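Local coordinates for ileal bile acid-binding protein (Danio rerio, PDB 3ELZ), which binds bile acids such as cholate within a beta-barrel and, like its fatty-acid-binding relatives, probably carries them through the cytoplasm, at residues 10-15 with 127-132; 67-72 with 87-92; 100-105 with 115-120. One frame throughout, in Å; residues are numbered along the deposited sequence.

Contact 1: 10-15 with 127-132; sequences WETESQ and LVRTSK. With CHD (cholic acid), chain E.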
loop_
_atom_site.group_PDB
_atom_site.type_symbol
_atom_site.label_atom_id
_atom_site.label_comp_id
_atom_site.label_asym_id
_atom_site.label_seq_id
_atom_site.Cartn_x
_atom_site.Cartn_y
_atom_site.Cartn_z
ATOM N N TRP A 10 10.835 -3.433 -5.203
ATOM C CA TRP A 10 9.830 -4.506 -5.270
ATOM C C TRP A 10 8.878 -4.312 -6.451
ATOM O O TRP A 10 8.604 -3.181 -6.843
ATOM C CB TRP A 10 9.020 -4.557 -3.978
ATOM C CG TRP A 10 9.845 -4.668 -2.736
ATOM C CD1 TRP A 10 10.448 -3.643 -2.056
ATOM C CD2 TRP A 10 10.144 -5.865 -2.009
ATOM N NE1 TRP A 10 11.112 -4.132 -0.957
ATOM C CE2 TRP A 10 10.940 -5.492 -0.902
ATOM C CE3 TRP A 10 9.826 -7.220 -2.190
ATOM C CZ2 TRP A 10 11.421 -6.426 0.025
ATOM C CZ3 TRP A 10 10.301 -8.148 -1.268
ATOM C CH2 TRP A 10 11.087 -7.747 -0.176
ATOM N N GLU A 11 8.372 -5.413 -7.006
ATOM C CA GLU A 11 7.473 -5.349 -8.165
ATOM C C GLU A 11 6.248 -6.245 -7.987
ATOM O O GLU A 11 6.377 -7.403 -7.595
ATOM C CB GLU A 11 8.223 -5.717 -9.453
ATOM C CG GLU A 11 7.401 -5.521 -10.730
ATOM C CD GLU A 11 8.190 -5.803 -12.002
ATOM O OE1 GLU A 11 8.710 -6.930 -12.154
ATOM O OE2 GLU A 11 8.279 -4.894 -12.858
ATOM N N THR A 12 5.065 -5.708 -8.282
ATOM C CA THR A 12 3.818 -6.463 -8.128
ATOM C C THR A 12 3.858 -7.753 -8.960
ATOM O O THR A 12 4.257 -7.739 -10.130
ATOM C CB THR A 12 2.562 -5.614 -8.496
ATOM O OG1 THR A 12 2.509 -4.444 -7.672
ATOM C CG2 THR A 12 1.264 -6.410 -8.268
ATOM N N GLU A 13 3.471 -8.866 -8.341
ATOM C CA GLU A 13 3.314 -10.120 -9.068
ATOM C C GLU A 13 1.888 -10.672 -8.997
ATOM O O GLU A 13 1.456 -11.367 -9.913
ATOM C CB GLU A 13 4.349 -11.168 -8.624
ATOM C CG GLU A 13 4.265 -11.582 -7.153
ATOM C CD GLU A 13 5.010 -12.870 -6.845
ATOM O OE1 GLU A 13 5.772 -13.356 -7.699
ATOM O OE2 GLU A 13 4.829 -13.405 -5.735
ATOM N N SER A 14 1.161 -10.369 -7.919
ATOM C CA SER A 14 -0.250 -10.772 -7.809
ATOM C C SER A 14 -1.110 -9.785 -7.021
ATOM O O SER A 14 -0.621 -9.074 -6.145
ATOM C CB SER A 14 -0.389 -12.197 -7.238
ATOM O OG SER A 14 -0.110 -12.251 -5.849
ATOM N N GLN A 15 -2.390 -9.732 -7.383
ATOM C CA GLN A 15 -3.412 -9.005 -6.638
ATOM C C GLN A 15 -4.629 -9.907 -6.470
ATOM O O GLN A 15 -5.273 -10.291 -7.454
ATOM C CB GLN A 15 -3.843 -7.723 -7.363
ATOM C CG GLN A 15 -2.719 -6.797 -7.743
ATOM C CD GLN A 15 -3.139 -5.350 -7.769
ATOM O OE1 GLN A 15 -3.109 -4.706 -8.811
ATOM N NE2 GLN A 15 -3.540 -4.833 -6.621
ATOM N N LEU A 127 -8.065 -6.642 -0.123
ATOM C CA LEU A 127 -7.137 -6.805 -1.234
ATOM C C LEU A 127 -5.786 -7.228 -0.659
ATOM O O LEU A 127 -5.297 -6.609 0.286
ATOM C CB LEU A 127 -6.981 -5.483 -2.013
ATOM C CG LEU A 127 -6.475 -5.519 -3.469
ATOM C CD1 LEU A 127 -6.868 -4.261 -4.223
ATOM C CD2 LEU A 127 -4.968 -5.707 -3.555
ATOM N N VAL A 128 -5.201 -8.286 -1.224
ATOM C CA VAL A 128 -3.837 -8.698 -0.894
ATOM C C VAL A 128 -2.949 -8.546 -2.119
ATOM O O VAL A 128 -3.125 -9.233 -3.131
ATOM C CB VAL A 128 -3.752 -10.159 -0.354
ATOM C CG1 VAL A 128 -2.293 -10.541 -0.048
ATOM C CG2 VAL A 128 -4.596 -10.334 0.880
ATOM N N ARG A 129 -1.991 -7.636 -2.018
ATOM C CA ARG A 129 -1.072 -7.363 -3.102
ATOM C C ARG A 129 0.292 -7.941 -2.724
ATOM O O ARG A 129 0.824 -7.658 -1.652
ATOM C CB ARG A 129 -1.010 -5.854 -3.336
ATOM C CG ARG A 129 -0.247 -5.429 -4.564
ATOM C CD ARG A 129 0.282 -4.027 -4.351
ATOM N NE ARG A 129 -0.403 -3.023 -5.143
ATOM C CZ ARG A 129 -0.409 -1.724 -4.865
ATOM N NH1 ARG A 129 0.220 -1.257 -3.790
ATOM N NH2 ARG A 129 -1.051 -0.891 -5.675
ATOM N N THR A 130 0.834 -8.798 -3.579
ATOM C CA THR A 130 2.137 -9.412 -3.309
ATOM C C THR A 130 3.179 -8.928 -4.321
ATOM O O THR A 130 2.914 -8.883 -5.524
ATOM C CB THR A 130 2.047 -10.953 -3.279
ATOM O OG1 THR A 130 0.921 -11.355 -2.477
ATOM C CG2 THR A 130 3.342 -11.575 -2.715
ATOM N N SER A 131 4.353 -8.549 -3.819
ATOM C CA SER A 131 5.424 -8.020 -4.664
ATOM C C SER A 131 6.712 -8.801 -4.462
ATOM O O SER A 131 7.109 -9.072 -3.328
ATOM C CB SER A 131 5.688 -6.529 -4.373
ATOM O OG SER A 131 4.641 -5.693 -4.841
ATOM N N LYS A 132 7.365 -9.146 -5.565
ATOM C CA LYS A 132 8.657 -9.818 -5.507
ATOM C C LYS A 132 9.805 -8.820 -5.583
ATOM O O LYS A 132 9.689 -7.769 -6.216
ATOM C CB LYS A 132 8.787 -10.899 -6.591
ATOM C CG LYS A 132 8.698 -10.401 -8.029
ATOM C CD LYS A 132 8.981 -11.531 -9.011
ATOM C CE LYS A 132 8.877 -11.063 -10.452
ATOM N NZ LYS A 132 10.142 -10.443 -10.951
HETATM C C1 CHD E . -7.084 0.838 -5.695
HETATM C C2 CHD E . -6.381 -0.491 -5.386
HETATM C C3 CHD E . -5.338 -0.290 -4.282
HETATM O O3 CHD E . -4.685 -1.520 -4.032
HETATM C C4 CHD E . -4.291 0.722 -4.758
HETATM C C5 CHD E . -4.966 2.084 -5.081
HETATM C C6 CHD E . -3.892 3.153 -5.482
HETATM C C7 CHD E . -3.348 2.948 -6.913
HETATM O O7 CHD E . -2.411 1.837 -6.971
HETATM C C8 CHD E . -4.500 2.818 -7.947
HETATM C C9 CHD E . -5.554 1.744 -7.547
HETATM C C10 CHD E . -6.132 1.974 -6.112
HETATM C C11 CHD E . -6.658 1.539 -8.623
HETATM C C12 CHD E . -6.091 1.413 -10.058
HETATM O O12 CHD E . -5.467 0.125 -10.215
HETATM C C13 CHD E . -5.115 2.559 -10.413
HETATM C C14 CHD E . -3.988 2.560 -9.385
HETATM C C15 CHD E . -3.025 3.596 -9.977
HETATM C C16 CHD E . -2.976 3.164 -11.450
HETATM C C17 CHD E . -4.224 2.270 -11.663
HETATM C C18 CHD E . -5.855 3.924 -10.492
HETATM C C19 CHD E . -6.931 3.282 -6.052
HETATM C C20 CHD E . -4.852 2.512 -13.061
HETATM C C21 CHD E . -6.207 1.802 -13.265
HETATM C C22 CHD E . -3.867 2.081 -14.154
HETATM C C23 CHD E . -3.968 2.992 -15.370
HETATM O O25 CHD E . -2.909 3.360 -17.462
HETATM C C24 CHD E . -3.048 2.551 -16.514
HETATM O O26 CHD E . -2.505 1.427 -16.417
HETATM O O HOH W 1 5.429 -3.024 -5.662
HETATM O O HOH W 2 -1.259 -11.412 -3.662
#
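E13 and S14 both face T130, a classic beta bulge where strand 8-16 pairs antiparallel with strand 124-133, the first and last strands of the fatty-acid-binding-protein barrel. The evidence is a shared acceptor: T130 O takes a nearly straight bond from E13 N (2.9 Å, 177°) and a weak one from S14 N at 3.3 Å. Between the pairs T12-S131 and S14-T130 the register slips by one, and the extra residue, E13, starts its side chain toward the partner strand. Its CB lies 4.1 Å from T130 O. CG sits between the backbone N and the carbonyl carbon (chi1 62°), which brings it to 3.4 Å from that same T130 O. Beyond CG the chain is extended, and the carboxylate divides its contacts: OE1 rests 3.9 Å from K132 CD, whereas OE2 passes T130 CG2 at 3.8 Å and forms a salt bridge with K111 of strand 111-119. The K132 side chain instead lies alongside that of E11, in a long salt bridge of 4.0 Å from NZ to OE1. On the sheet face that carries T12, S131 and R129, R129 NH2 gives a weak bond, 3.3 Å, to cholate O7, which lies in the guanidinium plane.

Contact 2: 67-72 with 87-92; sequences FIVGKE and VSMEGG. With CHD (cholic acid), chain D.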
loop_
_atom_site.group_PDB
_atom_site.type_symbol
_atom_site.label_atom_id
_atom_site.label_comp_id
_atom_site.label_asym_id
_atom_site.label_seq_id
_atom_site.Cartn_x
_atom_site.Cartn_y
_atom_site.Cartn_z
ATOM N N PHE A 67 7.697 8.697 6.590
ATOM C CA PHE A 67 7.107 8.575 7.908
ATOM C C PHE A 67 8.036 7.920 8.919
ATOM O O PHE A 67 8.954 7.167 8.567
ATOM C CB PHE A 67 5.764 7.816 7.831
ATOM C CG PHE A 67 5.892 6.392 7.351
ATOM C CD1 PHE A 67 5.842 6.094 5.988
ATOM C CD2 PHE A 67 6.064 5.354 8.256
ATOM C CE1 PHE A 67 5.970 4.773 5.540
ATOM C CE2 PHE A 67 6.185 4.030 7.815
ATOM C CZ PHE A 67 6.133 3.745 6.456
ATOM N N ILE A 68 7.773 8.234 10.182
ATOM C CA ILE A 68 8.437 7.640 11.329
ATOM C C ILE A 68 7.351 6.874 12.061
ATOM O O ILE A 68 6.243 7.381 12.256
ATOM C CB ILE A 68 9.094 8.723 12.246
ATOM C CG1 ILE A 68 10.286 9.382 11.548
ATOM C CG2 ILE A 68 9.569 8.140 13.589
ATOM C CD1 ILE A 68 9.918 10.469 10.580
ATOM N N VAL A 69 7.669 5.636 12.414
ATOM C CA VAL A 69 6.790 4.771 13.182
ATOM C C VAL A 69 6.368 5.455 14.479
ATOM O O VAL A 69 7.212 5.877 15.259
ATOM C CB VAL A 69 7.502 3.428 13.518
ATOM C CG1 VAL A 69 6.674 2.597 14.507
ATOM C CG2 VAL A 69 7.775 2.643 12.251
ATOM N N GLY A 70 5.055 5.569 14.682
ATOM C CA GLY A 70 4.490 6.020 15.949
ATOM C C GLY A 70 4.377 7.520 16.097
ATOM O O GLY A 70 3.961 8.012 17.134
ATOM N N LYS A 71 4.761 8.245 15.057
ATOM C CA LYS A 71 4.721 9.702 15.064
ATOM C C LYS A 71 3.798 10.167 13.952
ATOM O O LYS A 71 3.771 9.561 12.876
ATOM C CB LYS A 71 6.128 10.279 14.863
ATOM C CG LYS A 71 7.149 9.876 15.941
ATOM C CD LYS A 71 6.652 10.192 17.354
ATOM C CE LYS A 71 7.555 9.587 18.428
ATOM N NZ LYS A 71 6.865 9.519 19.750
ATOM N N GLU A 72 3.025 11.219 14.214
ATOM C CA GLU A 72 2.178 11.820 13.185
ATOM C C GLU A 72 3.011 12.239 11.980
ATOM O O GLU A 72 3.977 13.002 12.115
ATOM C CB GLU A 72 1.416 13.022 13.741
ATOM C CG GLU A 72 0.597 13.782 12.705
ATOM C CD GLU A 72 -0.151 14.959 13.310
ATOM O OE1 GLU A 72 0.499 15.809 13.950
ATOM O OE2 GLU A 72 -1.389 15.027 13.152
ATOM N N VAL A 87 1.478 5.472 11.860
ATOM C CA VAL A 87 1.767 4.082 11.509
ATOM C C VAL A 87 2.444 3.352 12.688
ATOM O O VAL A 87 3.420 3.847 13.254
ATOM C CB VAL A 87 2.696 4.002 10.264
ATOM C CG1 VAL A 87 2.876 2.564 9.795
ATOM C CG2 VAL A 87 2.179 4.898 9.119
ATOM N N SER A 88 1.900 2.190 13.053
ATOM C CA SER A 88 2.497 1.321 14.073
ATOM C C SER A 88 3.328 0.207 13.435
ATOM O O SER A 88 3.167 -0.116 12.256
ATOM C CB SER A 88 1.424 0.717 14.985
ATOM O OG SER A 88 0.733 -0.356 14.358
ATOM N N MET A 89 4.224 -0.367 14.231
ATOM C CA MET A 89 5.039 -1.490 13.809
ATOM C C MET A 89 4.806 -2.574 14.837
ATOM O O MET A 89 5.192 -2.435 15.996
ATOM C CB MET A 89 6.508 -1.094 13.768
ATOM C CG MET A 89 7.191 -1.369 12.438
ATOM S SD MET A 89 7.382 -3.113 12.035
ATOM C CE MET A 89 8.433 -3.667 13.373
ATOM N N GLU A 90 4.136 -3.639 14.415
ATOM C CA GLU A 90 3.672 -4.664 15.334
ATOM C C GLU A 90 3.858 -6.041 14.709
ATOM O O GLU A 90 3.168 -6.391 13.750
ATOM C CB GLU A 90 2.194 -4.430 15.677
ATOM C CG GLU A 90 1.887 -3.080 16.337
ATOM C CD GLU A 90 0.427 -2.923 16.706
ATOM O OE1 GLU A 90 -0.079 -3.753 17.493
ATOM O OE2 GLU A 90 -0.211 -1.968 16.209
ATOM N N GLY A 91 4.798 -6.810 15.250
ATOM C CA GLY A 91 5.126 -8.133 14.719
ATOM C C GLY A 91 5.712 -8.082 13.315
ATOM O O GLY A 91 5.419 -8.942 12.479
ATOM N N GLY A 92 6.543 -7.072 13.067
ATOM C CA GLY A 92 7.162 -6.875 11.761
ATOM C C GLY A 92 6.238 -6.252 10.727
ATOM O O GLY A 92 6.654 -6.004 9.599
HETATM C C1 CHD D . 1.332 3.288 6.167
HETATM C C2 CHD D . 0.871 1.821 6.235
HETATM C C3 CHD D . 1.984 0.866 5.812
HETATM O O3 CHD D . 1.425 -0.445 5.763
HETATM C C4 CHD D . 2.584 1.231 4.438
HETATM C C5 CHD D . 2.938 2.744 4.307
HETATM C C6 CHD D . 3.441 3.039 2.871
HETATM C C7 CHD D . 2.322 3.265 1.827
HETATM O O7 CHD D . 1.831 2.010 1.352
HETATM C C8 CHD D . 1.157 4.152 2.334
HETATM C C9 CHD D . 0.661 3.732 3.749
HETATM C C10 CHD D . 1.814 3.731 4.785
HETATM C C11 CHD D . -0.593 4.531 4.240
HETATM C C12 CHD D . -1.717 4.586 3.190
HETATM O O12 CHD D . -2.336 3.304 3.072
HETATM C C13 CHD D . -1.199 5.062 1.819
HETATM C C14 CHD D . -0.031 4.139 1.371
HETATM C C15 CHD D . 0.240 4.607 -0.064
HETATM C C16 CHD D . -1.183 4.831 -0.609
HETATM C C17 CHD D . -2.131 4.721 0.636
HETATM C C18 CHD D . -0.828 6.572 1.880
HETATM C C19 CHD D . 2.395 5.164 4.926
HETATM C C20 CHD D . -3.421 5.568 0.470
HETATM C C21 CHD D . -4.379 5.645 1.681
HETATM C C22 CHD D . -4.187 5.068 -0.739
HETATM C C23 CHD D . -4.336 6.295 -1.635
HETATM O O25 CHD D . -4.883 5.714 -3.802
HETATM C C24 CHD D . -3.925 5.955 -3.047
HETATM O O26 CHD D . -2.690 5.946 -3.332
HETATM O O HOH W 3 3.760 7.178 11.318
#
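F67 and V87 meet nearly at right angles: V87 CG2 is 4.0 Å from F67 CD2, and V87 CG1 comes near CE2. The F67 ring is placed there by a first torsion that sets CG between the backbone N and the carbonyl carbon (chi1 63°). Its CD1 and CE1 reach a bound cholate, CE1 lying 3.6 Å from the steroid methyl C19, while V87 CG2 touches C1 of the same molecule at 3.5 Å. The F67 ring also meets that of F51 on strand 50-57, the two planes about 10° apart. An alanine at F67 would probably leave V87 and the C19 methyl without their shared aromatic neighbour and the F51 ring freer to move.

Further along, V69 crosses M89 at a slant, V69 CG1 packing on M89 CB at 3.8 Å; M89 then bends away at chi2 and chi3. One direct backbone bond joins the segments. A type II beta turn from I68 to K71 ends strand 61-68, and within it G70, at positive phi (86°), presents its N to V87 O at 2.8 Å, nearly along the C=O axis. Water 3 adds a bridge, donating to I68 O and accepting from V87 N at 2.9 Å.

Strands 61-68 and 73-76, fourth and fifth in the chain, are the outermost of the sheet, and this contact reaches across the gap between them from the fourth strand to the sixth, 82-90. The chemistry implies a sparse join, with one direct backbone bond, one water bridge and a few apolar contacts, its cholate-facing side apolar.

Contact 3: 100-105 with 115-120; sequences KYQQTT and TSTASG. With CHD (cholic acid), chain D; CHD (cholic acid), chain G.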
loop_
_atom_site.group_PDB
_atom_site.type_symbol
_atom_site.label_atom_id
_atom_site.label_comp_id
_atom_site.label_asym_id
_atom_site.label_seq_id
_atom_site.Cartn_x
_atom_site.Cartn_y
_atom_site.Cartn_z
ATOM N N LYS A 100 -13.012 2.976 8.491
ATOM C CA LYS A 100 -13.304 2.509 7.126
ATOM C C LYS A 100 -12.104 1.983 6.330
ATOM O O LYS A 100 -12.246 1.687 5.146
ATOM C CB LYS A 100 -14.046 3.599 6.314
ATOM C CG LYS A 100 -15.389 4.041 6.920
ATOM C CD LYS A 100 -15.864 5.409 6.378
ATOM C CE LYS A 100 -14.907 6.559 6.788
ATOM N NZ LYS A 100 -15.443 7.946 6.591
ATOM N N TYR A 101 -10.943 1.850 6.974
ATOM C CA TYR A 101 -9.704 1.515 6.272
ATOM C C TYR A 101 -8.556 1.048 7.159
ATOM O O TYR A 101 -8.244 1.648 8.194
ATOM C CB TYR A 101 -9.235 2.695 5.433
ATOM C CG TYR A 101 -7.997 2.445 4.589
ATOM C CD1 TYR A 101 -6.752 2.934 4.992
ATOM C CD2 TYR A 101 -8.076 1.762 3.371
ATOM C CE1 TYR A 101 -5.613 2.744 4.225
ATOM C CE2 TYR A 101 -6.933 1.563 2.583
ATOM C CZ TYR A 101 -5.708 2.062 3.025
ATOM O OH TYR A 101 -4.573 1.895 2.275
ATOM N N GLN A 102 -7.907 -0.018 6.707
ATOM C CA GLN A 102 -6.769 -0.579 7.395
ATOM C C GLN A 102 -5.793 -1.080 6.335
ATOM O O GLN A 102 -6.194 -1.702 5.358
ATOM C CB GLN A 102 -7.265 -1.659 8.370
ATOM C CG GLN A 102 -6.418 -2.887 8.573
ATOM C CD GLN A 102 -5.482 -2.750 9.734
ATOM O OE1 GLN A 102 -4.728 -1.780 9.815
ATOM N NE2 GLN A 102 -5.511 -3.723 10.640
ATOM N N GLN A 103 -4.519 -0.736 6.492
ATOM C CA GLN A 103 -3.492 -1.301 5.641
ATOM C C GLN A 103 -2.361 -1.841 6.479
ATOM O O GLN A 103 -1.857 -1.173 7.381
ATOM C CB GLN A 103 -2.967 -0.326 4.576
ATOM C CG GLN A 103 -2.146 -1.052 3.467
ATOM C CD GLN A 103 -1.464 -0.109 2.472
ATOM O OE1 GLN A 103 -1.373 -0.410 1.277
ATOM N NE2 GLN A 103 -0.986 1.028 2.959
ATOM N N THR A 104 -1.994 -3.075 6.169
ATOM C CA THR A 104 -0.873 -3.732 6.776
ATOM C C THR A 104 0.140 -4.064 5.682
ATOM O O THR A 104 -0.234 -4.423 4.572
ATOM C CB THR A 104 -1.328 -5.012 7.492
ATOM O OG1 THR A 104 -2.065 -4.657 8.675
ATOM C CG2 THR A 104 -0.144 -5.834 7.886
ATOM N N THR A 105 1.420 -3.912 5.985
ATOM C CA THR A 105 2.458 -4.392 5.083
ATOM C C THR A 105 3.548 -5.104 5.869
ATOM O O THR A 105 4.006 -4.597 6.887
ATOM C CB THR A 105 3.071 -3.287 4.163
ATOM O OG1 THR A 105 4.002 -2.498 4.901
ATOM C CG2 THR A 105 2.020 -2.388 3.569
ATOM N N THR A 115 -1.774 -5.897 2.622
ATOM C CA THR A 115 -3.179 -6.251 2.850
ATOM C C THR A 115 -3.972 -5.004 3.232
ATOM O O THR A 115 -3.730 -4.400 4.293
ATOM C CB THR A 115 -3.312 -7.327 3.955
ATOM O OG1 THR A 115 -2.382 -8.384 3.695
ATOM C CG2 THR A 115 -4.730 -7.887 4.042
ATOM N N SER A 116 -4.910 -4.632 2.358
ATOM C CA SER A 116 -5.812 -3.505 2.587
ATOM C C SER A 116 -7.235 -3.969 2.881
ATOM O O SER A 116 -7.754 -4.860 2.228
ATOM C CB SER A 116 -5.835 -2.560 1.380
ATOM O OG SER A 116 -4.539 -2.053 1.112
ATOM N N THR A 117 -7.858 -3.327 3.862
ATOM C CA THR A 117 -9.221 -3.620 4.240
ATOM C C THR A 117 -9.997 -2.305 4.266
ATOM O O THR A 117 -9.662 -1.402 5.022
ATOM C CB THR A 117 -9.267 -4.343 5.609
ATOM O OG1 THR A 117 -8.369 -5.454 5.572
ATOM C CG2 THR A 117 -10.658 -4.858 5.919
ATOM N N ALA A 118 -11.005 -2.200 3.407
ATOM C CA ALA A 118 -11.895 -1.033 3.371
ATOM C C ALA A 118 -13.335 -1.424 3.686
ATOM O O ALA A 118 -13.802 -2.485 3.267
ATOM C CB ALA A 118 -11.821 -0.347 2.025
ATOM N N SER A 119 -14.032 -0.562 4.424
ATOM C CA SER A 119 -15.436 -0.791 4.769
ATOM C C SER A 119 -16.349 0.133 3.968
ATOM O O SER A 119 -15.948 1.232 3.584
ATOM C CB SER A 119 -15.681 -0.579 6.269
ATOM O OG SER A 119 -14.578 -1.025 7.054
ATOM N N GLY A 120 -17.576 -0.326 3.726
ATOM C CA GLY A 120 -18.611 0.460 3.051
ATOM C C GLY A 120 -20.016 -0.013 3.396
ATOM O O GLY A 120 -20.217 -0.747 4.372
HETATM C C1 CHD D . 1.332 3.288 6.167
HETATM C C2 CHD D . 0.871 1.821 6.235
HETATM C C3 CHD D . 1.984 0.866 5.812
HETATM O O3 CHD D . 1.425 -0.445 5.763
HETATM C C4 CHD D . 2.584 1.231 4.438
HETATM C C5 CHD D . 2.938 2.744 4.307
HETATM C C6 CHD D . 3.441 3.039 2.871
HETATM C C7 CHD D . 2.322 3.265 1.827
HETATM O O7 CHD D . 1.831 2.010 1.352
HETATM C C8 CHD D . 1.157 4.152 2.334
HETATM C C9 CHD D . 0.661 3.732 3.749
HETATM C C10 CHD D . 1.814 3.731 4.785
HETATM C C11 CHD D . -0.593 4.531 4.240
HETATM C C12 CHD D . -1.717 4.586 3.190
HETATM O O12 CHD D . -2.336 3.304 3.072
HETATM C C13 CHD D . -1.199 5.062 1.819
HETATM C C14 CHD D . -0.031 4.139 1.371
HETATM C C15 CHD D . 0.240 4.607 -0.064
HETATM C C16 CHD D . -1.183 4.831 -0.609
HETATM C C17 CHD D . -2.131 4.721 0.636
HETATM C C18 CHD D . -0.828 6.572 1.880
HETATM C C19 CHD D . 2.395 5.164 4.926
HETATM C C20 CHD D . -3.421 5.568 0.470
HETATM C C21 CHD D . -4.379 5.645 1.681
HETATM C C22 CHD D . -4.187 5.068 -0.739
HETATM C C23 CHD D . -4.336 6.295 -1.635
HETATM O O25 CHD D . -4.883 5.714 -3.802
HETATM C C24 CHD D . -3.925 5.955 -3.047
HETATM O O26 CHD D . -2.690 5.946 -3.332
HETATM C C1 CHD G . -10.037 5.001 2.496
HETATM C C2 CHD G . -11.551 4.943 2.773
HETATM C C3 CHD G . -12.292 4.188 1.675
HETATM O O3 CHD G . -13.684 4.255 1.936
HETATM C C4 CHD G . -12.034 4.853 0.322
HETATM C C5 CHD G . -10.524 4.930 -0.016
HETATM C C6 CHD G . -10.351 5.597 -1.410
HETATM C C7 CHD G . -10.462 7.139 -1.374
HETATM O O7 CHD G . -11.835 7.527 -1.152
HETATM C C8 CHD G . -9.512 7.753 -0.318
HETATM C C9 CHD G . -9.757 7.119 1.094
HETATM C C10 CHD G . -9.627 5.562 1.112
HETATM C C11 CHD G . -8.959 7.827 2.235
HETATM C C12 CHD G . -9.140 9.359 2.193
HETATM O O12 CHD G . -10.517 9.665 2.484
HETATM C C13 CHD G . -8.696 9.945 0.822
HETATM C C14 CHD G . -9.601 9.308 -0.251
HETATM C C15 CHD G . -9.195 10.088 -1.506
HETATM C C16 CHD G . -9.272 11.533 -0.982
HETATM C C17 CHD G . -9.089 11.446 0.566
HETATM C C18 CHD G . -7.190 9.690 0.583
HETATM C C19 CHD G . -8.163 5.101 0.881
HETATM C C20 CHD G . -8.151 12.584 1.106
HETATM C C21 CHD G . -7.965 12.509 2.634
HETATM C C22 CHD G . -8.606 14.012 0.681
HETATM C C23 CHD G . -7.790 15.153 1.352
HETATM O O25 CHD G . -6.331 16.694 0.219
HETATM C C24 CHD G . -7.534 16.398 0.465
HETATM O O26 CHD G . -8.542 17.041 0.072
HETATM O O HOH W 4 -4.839 0.323 -0.155
#
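The beta hairpin of strands 101-108 and 111-119 is joined here by regular antiparallel pairing, Y101 standing opposite A118 and Q103 opposite S116 as non-hydrogen-bonded pairs, Q102 opposite T117 and T104 opposite T115 as hydrogen-bonded ones. In the middle, Q102 N to T117 O and T117 N to Q102 O are both 2.8 Å, each donor lying in the carbonyl plane, and the bond from T117 N is the straighter, 164° against 144°. At the open end of the hairpin the pattern distorts, because S119 N approaches K100 O from well above the carbonyl plane, at 3.0 Å.

Y101 points off the sheet with CG anti to the backbone N (chi1 -177°), and its ring meets two cholates, one over a face and one at the edge. The first sets its C19 methyl 4.1 Å above the ring plane, offset toward the rim. The second brings its O12 hydroxyl to the edge, where it bonds Y101 OH at 2.8 Å. This is the ligand-lined inner wall of the fatty-acid-binding-protein barrel, and Y101 contacts two of its cholate sites. A second in-plane partner of the phenol is water 4, 2.9 Å from Y101 OH, which passes the link across the hairpin to S116 OG at 2.7 Å.

Q103 CG lies 3.5 Å from S116 OG, and the amide NE2 of Q103 gives a weak bond to O7 of the cholate that bonds Y101 OH. A118, with only a methyl group, meets F21 and L24 of helix 18-24. From the other face, T115 and T117 touch V126 of strand 124-133.

Overall arrangement
All three contacts belong to one antiparallel barrel sheet. Contact 1, between the strands at the two ends of the sequence, closes a chain loop that holds contacts 2 and 3 in series. Contacts 1 and 3 adjoin: L127 O lies 2.9 Å from S116 N, a probable hydrogen bond between strands 124-133 and 111-119, and the centres of the two contacts are about 16 Å apart. Contacts 2 and 3 have the same centre separation and do not touch, their nearest atoms being about 4 Å apart, yet both reach one cholate. Contacts 1 and 2 lie on opposite sides of the chain's centre, about 22 Å between centres. The side chain of Q55, a cholate-binding residue, is about 4 Å from that of R129 and about 6 Å from that of Q103.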